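Local coordinates for cell division control protein 73 (Saccharomyces cerevisiae, PDB 3V46) that serves as a subunit of the PAF1 complex in RNA polymerase II transcription elongation, its C-terminal Ras-like domain promoting association of that complex with chromatin, at residues P15-P20 against R87-F92; H121-S126 against E140-K145. One frame throughout, in Å; residues are numbered along the deposited sequence. Where two conformers were deposited one is given.

Contact 1. Residues P15-P20 against R87-F92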
loop_
_atom_site.group_PDB
_atom_site.type_symbol
_atom_site.label_atom_id
_atom_site.label_comp_id
_atom_site.label_asym_id
_atom_site.label_seq_id
_atom_site.Cartn_x
_atom_site.Cartn_y
_atom_site.Cartn_z
ATOM N N PRO A 15 -7.614 3.849 9.447
ATOM C CA PRO A 15 -6.215 3.541 9.140
ATOM C C PRO A 15 -5.769 4.135 7.801
ATOM O O PRO A 15 -6.575 4.407 6.900
ATOM C CB PRO A 15 -6.198 2.010 9.093
ATOM C CG PRO A 15 -7.597 1.624 8.774
ATOM C CD PRO A 15 -8.471 2.657 9.404
ATOM N N ILE A 16 -4.460 4.302 7.673
ATOM C CA ILE A 16 -3.874 4.968 6.529
ATOM C C ILE A 16 -2.926 4.040 5.781
ATOM O O ILE A 16 -2.148 3.303 6.392
ATOM C CB ILE A 16 -3.100 6.215 6.981
ATOM C CG1 ILE A 16 -4.049 7.177 7.712
ATOM C CG2 ILE A 16 -2.443 6.895 5.803
ATOM C CD1 ILE A 16 -3.358 8.317 8.446
ATOM N N ILE A 17 -3.005 4.080 4.453
ATOM C CA ILE A 17 -2.075 3.385 3.580
ATOM C C ILE A 17 -1.314 4.437 2.796
ATOM O O ILE A 17 -1.913 5.320 2.186
ATOM C CB ILE A 17 -2.800 2.442 2.603
ATOM C CG1 ILE A 17 -3.575 1.360 3.367
ATOM C CG2 ILE A 17 -1.791 1.777 1.668
ATOM C CD1 ILE A 17 -4.421 0.406 2.490
ATOM N N LEU A 18 0.009 4.368 2.824
ATOM C CA LEU A 18 0.825 5.313 2.065
ATOM C C LEU A 18 1.234 4.686 0.746
ATOM O O LEU A 18 1.813 3.609 0.727
ATOM C CB LEU A 18 2.082 5.684 2.834
ATOM C CG LEU A 18 1.896 6.270 4.219
ATOM C CD1 LEU A 18 3.253 6.639 4.806
ATOM C CD2 LEU A 18 1.003 7.475 4.134
ATOM N N ILE A 19 0.955 5.390 -0.345
ATOM C CA ILE A 19 1.314 4.936 -1.679
ATOM C C ILE A 19 1.840 6.120 -2.488
ATOM O O ILE A 19 1.191 6.595 -3.426
ATOM C CB ILE A 19 0.129 4.222 -2.375
ATOM C CG1 ILE A 19 0.585 3.588 -3.694
ATOM C CG2 ILE A 19 -1.055 5.180 -2.576
ATOM C CD1 ILE A 19 -0.404 2.616 -4.281
ATOM N N PRO A 20 3.013 6.621 -2.113
ATOM C CA PRO A 20 3.625 7.597 -3.017
ATOM C C PRO A 20 4.055 6.885 -4.294
ATOM O O PRO A 20 4.153 5.656 -4.309
ATOM C CB PRO A 20 4.850 8.052 -2.250
ATOM C CG PRO A 20 5.268 6.826 -1.507
ATOM C CD PRO A 20 3.941 6.205 -1.054
ATOM N N ARG A 87 -1.375 5.675 12.783
ATOM C CA ARG A 87 -2.499 5.151 12.011
ATOM C C ARG A 87 -2.057 4.486 10.714
ATOM O O ARG A 87 -2.866 3.876 10.027
ATOM C CB ARG A 87 -3.485 6.277 11.676
ATOM C CG ARG A 87 -4.220 6.841 12.895
ATOM C CD ARG A 87 -4.923 8.151 12.574
ATOM N NE ARG A 87 -5.896 8.023 11.496
ATOM C CZ ARG A 87 -6.531 9.046 10.937
ATOM N NH1 ARG A 87 -6.311 10.282 11.366
ATOM N NH2 ARG A 87 -7.391 8.840 9.954
ATOM N N VAL A 88 -0.784 4.622 10.360
ATOM C CA VAL A 88 -0.287 4.057 9.108
ATOM C C VAL A 88 -0.130 2.549 9.282
ATOM O O VAL A 88 0.630 2.091 10.137
ATOM C CB VAL A 88 1.046 4.712 8.691
ATOM C CG1 VAL A 88 1.657 4.008 7.485
ATOM C CG2 VAL A 88 0.837 6.184 8.377
ATOM N N VAL A 89 -0.874 1.788 8.483
ATOM C CA VAL A 89 -0.921 0.327 8.615
ATOM C C VAL A 89 -0.241 -0.392 7.454
ATOM O O VAL A 89 0.087 -1.571 7.560
ATOM C CB VAL A 89 -2.371 -0.197 8.760
ATOM C CG1 VAL A 89 -3.013 0.350 10.025
ATOM C CG2 VAL A 89 -3.209 0.148 7.545
ATOM N N ALA A 90 -0.022 0.307 6.343
ATOM C CA ALA A 90 0.680 -0.279 5.204
ATOM C C ALA A 90 1.341 0.810 4.401
ATOM O O ALA A 90 0.815 1.924 4.284
ATOM C CB ALA A 90 -0.280 -1.078 4.332
ATOM N N ILE A 91 2.495 0.463 3.838
ATOM C CA ILE A 91 3.280 1.358 3.011
ATOM C C ILE A 91 3.673 0.615 1.745
ATOM O O ILE A 91 4.324 -0.437 1.804
ATOM C CB ILE A 91 4.539 1.841 3.759
ATOM C CG1 ILE A 91 4.132 2.613 5.034
ATOM C CG2 ILE A 91 5.406 2.721 2.856
ATOM C CD1 ILE A 91 5.275 2.990 5.919
ATOM N N PHE A 92 3.247 1.145 0.597
ATOM C CA PHE A 92 3.714 0.657 -0.684
ATOM C C PHE A 92 4.990 1.398 -1.016
ATOM O O PHE A 92 5.041 2.627 -0.919
ATOM C CB PHE A 92 2.678 0.907 -1.783
ATOM C CG PHE A 92 1.463 0.025 -1.708
ATOM C CD1 PHE A 92 0.872 -0.286 -0.500
ATOM C CD2 PHE A 92 0.900 -0.480 -2.851
ATOM C CE1 PHE A 92 -0.259 -1.094 -0.449
ATOM C CE2 PHE A 92 -0.231 -1.280 -2.798
ATOM C CZ PHE A 92 -0.812 -1.573 -1.606
#
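Ile-16 and Leu-18 bond to the 87-92 segment through both their N-H and C=O groups, in a parallel pairing of strands 16-18 and 88-92. Ile-16 N donates to Arg-87 O at 2.9 Å and Val-89 N to Ile-16 O. Leu-18 N then reaches Ala-90 O at 3.0 Å and Phe-92 N closes on Leu-18 O. Between Ile-16, paired with Val-88, and Ile-17, paired with Ala-90, the register slips by one residue; this beta bulge takes up Val-89, whose CG1 rests 3.7 Å from Pro-15 CB.

Apolar contacts fill both faces of the pair. Ile-16, Leu-18, Val-88 and Ile-91 share one: Leu-18 crosses Val-88 at about a right angle, its CG 4.0 Å from Val-88 CG1, and runs alongside Ile-91. Over one face of the Arg-87 guanidinium, toward its rim, sits Ile-16 CD1, while Arg-87 NH2 bonds to Asp-14 O. The Phe-92 ring is approached by Ile-17 CG2, 3.9 Å from Phe-92 CE1; Ile-17 CG2 lies anti to its own backbone N, with CG1 beside that N (chi1 -61°), which leaves the CG2 methyl to meet the ring. In one of its two conformers Ile-19 also packs against Phe-92. A serine in place of Phe-92 would probably open a gap beside Ile-17 and leave Phe-120 without its ring partner.

Strand 68-73 pairs with the far edge of 16-18, strand 116-122 flanks 88-92, and helix 149-166 packs Leu-160 on Ile-17 and Ala-90.

Contact 2. Residues H121-S126 against E140-K145; sequences HFAGDS and ELDKNK
The side chain of Lys-143, extended beyond CG, runs obliquely across Phe-122 before its end meets Asp-125. Its CG lies 3.4 Å from Phe-122 CB, and its CB stands above one face of the phenyl ring, displaced toward the rim. At the ring's edge, in its plane, Leu-141 O comes within 3.4 Å of Phe-122 CD1. Past Phe-122 CB, Lys-143 NZ forms a salt bridge of 3.0 Å with Asp-125 OD1, reaching the oxygen from above the carboxylate plane. Hydrophobic packing of the methylenes thus leads into a charge pair that ties the two loops together.

A second crossing joins His-121 and Glu-140. The imidazole plane is turned 74° from the carboxylate, and Glu-140 CG lies 3.3 Å from His-121 CE1. With His-121 CG set between the backbone N and the carbonyl carbon (chi1 66°), ND1 is placed within weak hydrogen-bonding distance of Phe-122 O and Asp-125 O, while CE1 is left to meet the glutamate. The Glu-140 carboxylate continues past the ring, bringing OE2 to 3.6 Å from Ala-123 CB.

Main-chain bonds pair the strand ends: Leu-141 N donates to His-121 O, and Ala-123 N to Leu-141 O at 2.8 Å. As the strands end, a water takes over, donating to Ala-123 O and accepting from Lys-143 N. Phe-122 to Asp-125 form a type II turn, closed by Asp-125 N on Phe-122 O at 3.0 Å, with Gly-124 at a positive phi.

Parallel strands 116-122 and 136-141, linked through helix 129-133, make a beta-alpha-beta unit at one margin of the Ras-like sheet, and this contact joins their C-terminal ends.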
loop_
_atom_site.group_PDB
_atom_site.type_symbol
_atom_site.label_atom_id
_atom_site.label_comp_id
_atom_site.label_asym_id
_atom_site.label_seq_id
_atom_site.Cartn_x
_atom_site.Cartn_y
_atom_site.Cartn_z
ATOM N N HIS A 121 5.788 -5.358 -8.248
ATOM C CA HIS A 121 6.539 -5.256 -9.487
ATOM C C HIS A 121 6.055 -6.296 -10.489
ATOM O O HIS A 121 5.312 -7.216 -10.142
ATOM C CB HIS A 121 8.031 -5.444 -9.223
ATOM C CG HIS A 121 8.383 -6.818 -8.755
ATOM N ND1 HIS A 121 8.978 -7.753 -9.576
ATOM C CD2 HIS A 121 8.214 -7.421 -7.556
ATOM C CE1 HIS A 121 9.160 -8.873 -8.900
ATOM N NE2 HIS A 121 8.703 -8.700 -7.674
ATOM N N PHE A 122 6.445 -6.127 -11.739
ATOM C CA PHE A 122 6.057 -7.077 -12.767
ATOM C C PHE A 122 6.952 -8.293 -12.745
ATOM O O PHE A 122 8.167 -8.186 -12.557
ATOM C CB PHE A 122 6.106 -6.443 -14.152
ATOM C CG PHE A 122 4.971 -5.501 -14.424
ATOM C CD1 PHE A 122 3.664 -5.896 -14.202
ATOM C CD2 PHE A 122 5.210 -4.230 -14.900
ATOM C CE1 PHE A 122 2.613 -5.036 -14.452
ATOM C CE2 PHE A 122 4.163 -3.359 -15.152
ATOM C CZ PHE A 122 2.865 -3.764 -14.927
ATOM N N ALA A 123 6.332 -9.448 -12.946
ATOM C CA ALA A 123 7.052 -10.690 -13.137
ATOM C C ALA A 123 8.066 -10.480 -14.253
ATOM O O ALA A 123 7.724 -9.969 -15.320
ATOM C CB ALA A 123 6.084 -11.784 -13.505
ATOM N N GLY A 124 9.315 -10.859 -13.997
ATOM C CA GLY A 124 10.374 -10.690 -14.974
ATOM C C GLY A 124 11.317 -9.554 -14.633
ATOM O O GLY A 124 12.501 -9.613 -14.943
ATOM N N ASP A 125 10.791 -8.514 -13.992
ATOM C CA ASP A 125 11.604 -7.365 -13.610
ATOM C C ASP A 125 12.291 -7.632 -12.284
ATOM O O ASP A 125 11.644 -8.019 -11.320
ATOM C CB ASP A 125 10.749 -6.106 -13.474
ATOM C CG ASP A 125 10.196 -5.632 -14.790
ATOM O OD1 ASP A 125 10.761 -6.013 -15.840
ATOM O OD2 ASP A 125 9.200 -4.871 -14.770
ATOM N N SER A 126 13.597 -7.400 -12.239
ATOM C CA SER A 126 14.386 -7.664 -11.043
ATOM C C SER A 126 14.032 -6.712 -9.919
ATOM O O SER A 126 13.622 -5.582 -10.156
ATOM C CB SER A 126 15.879 -7.538 -11.344
ATOM O OG SER A 126 16.240 -8.340 -12.451
ATOM N N GLU A 140 4.290 -9.971 -7.117
ATOM C CA GLU A 140 4.419 -9.922 -8.572
ATOM C C GLU A 140 3.069 -9.874 -9.275
ATOM O O GLU A 140 2.111 -10.533 -8.863
ATOM C CB GLU A 140 5.215 -11.130 -9.085
ATOM C CG GLU A 140 6.706 -11.031 -8.811
ATOM C CD GLU A 140 7.510 -12.201 -9.370
ATOM O OE1 GLU A 140 8.682 -12.349 -8.970
ATOM O OE2 GLU A 140 6.981 -12.961 -10.203
ATOM N N LEU A 141 3.008 -9.070 -10.330
ATOM C CA LEU A 141 1.878 -9.052 -11.255
ATOM C C LEU A 141 2.399 -9.400 -12.644
ATOM O O LEU A 141 3.521 -9.026 -12.995
ATOM C CB LEU A 141 1.222 -7.666 -11.298
ATOM C CG LEU A 141 0.575 -7.164 -10.018
ATOM C CD1 LEU A 141 0.063 -5.750 -10.233
ATOM C CD2 LEU A 141 -0.549 -8.086 -9.594
ATOM N N ASP A 142 1.597 -10.113 -13.431
ATOM C CA ASP A 142 1.951 -10.392 -14.820
ATOM C C ASP A 142 1.850 -9.098 -15.620
ATOM O O ASP A 142 0.922 -8.324 -15.441
ATOM C CB ASP A 142 1.003 -11.426 -15.437
ATOM C CG ASP A 142 1.251 -12.847 -14.945
ATOM O OD1 ASP A 142 2.362 -13.155 -14.451
ATOM O OD2 ASP A 142 0.322 -13.675 -15.090
ATOM N N LYS A 143 2.795 -8.863 -16.515
ATOM C CA LYS A 143 2.744 -7.685 -17.368
ATOM C C LYS A 143 1.559 -7.745 -18.327
ATOM O O LYS A 143 0.893 -6.739 -18.546
ATOM C CB LYS A 143 4.044 -7.545 -18.168
ATOM C CG LYS A 143 5.284 -7.433 -17.304
ATOM C CD LYS A 143 6.532 -7.153 -18.136
ATOM C CE LYS A 143 7.757 -7.014 -17.245
ATOM N NZ LYS A 143 9.033 -7.129 -18.002
ATOM N N ASN A 144 1.289 -8.924 -18.886
ATOM C CA ASN A 144 0.343 -9.034 -19.999
ATOM C C ASN A 144 -0.783 -10.049 -19.818
ATOM O O ASN A 144 -1.565 -10.287 -20.742
ATOM C CB ASN A 144 1.094 -9.370 -21.291
ATOM C CG ASN A 144 2.317 -8.498 -21.499
ATOM O OD1 ASN A 144 2.201 -7.296 -21.743
ATOM N ND2 ASN A 144 3.500 -9.103 -21.410
ATOM N N LYS A 145 -0.845 -10.683 -18.660
ATOM C CA LYS A 145 -1.969 -11.547 -18.332
ATOM C C LYS A 145 -2.606 -10.977 -17.084
ATOM O O LYS A 145 -1.907 -10.446 -16.237
ATOM C CB LYS A 145 -1.507 -12.982 -18.077
ATOM C CG LYS A 145 -0.926 -13.671 -19.305
ATOM C CD LYS A 145 -1.958 -13.875 -20.397
ATOM C CE LYS A 145 -1.367 -14.680 -21.534
ATOM N NZ LYS A 145 -2.356 -14.950 -22.609
HETATM O O HOH W 1 5.175 -10.678 -16.663
#

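In the fold
From the N terminus the chain enters strand 16-18, passes helix 32-38 and strands 54-59 and 68-73, and returns in 88-92; contact 1 closes this long excursion, with 66 residues between its segments. The chain then continues through helix 108-114 into strand 116-122, and contact 2 closes a much shorter span of 13 residues around helix 129-133. The two closures follow in series, neither nested nor crossed. Their centres lie about 23 Å apart and they do not touch, yet strands 88-92 and 116-122 are neighbours in one mixed sheet. Contact 1 joins two of its inner strands, contact 2 the ends of 116-122 and of 136-141, one of its two outermost strands.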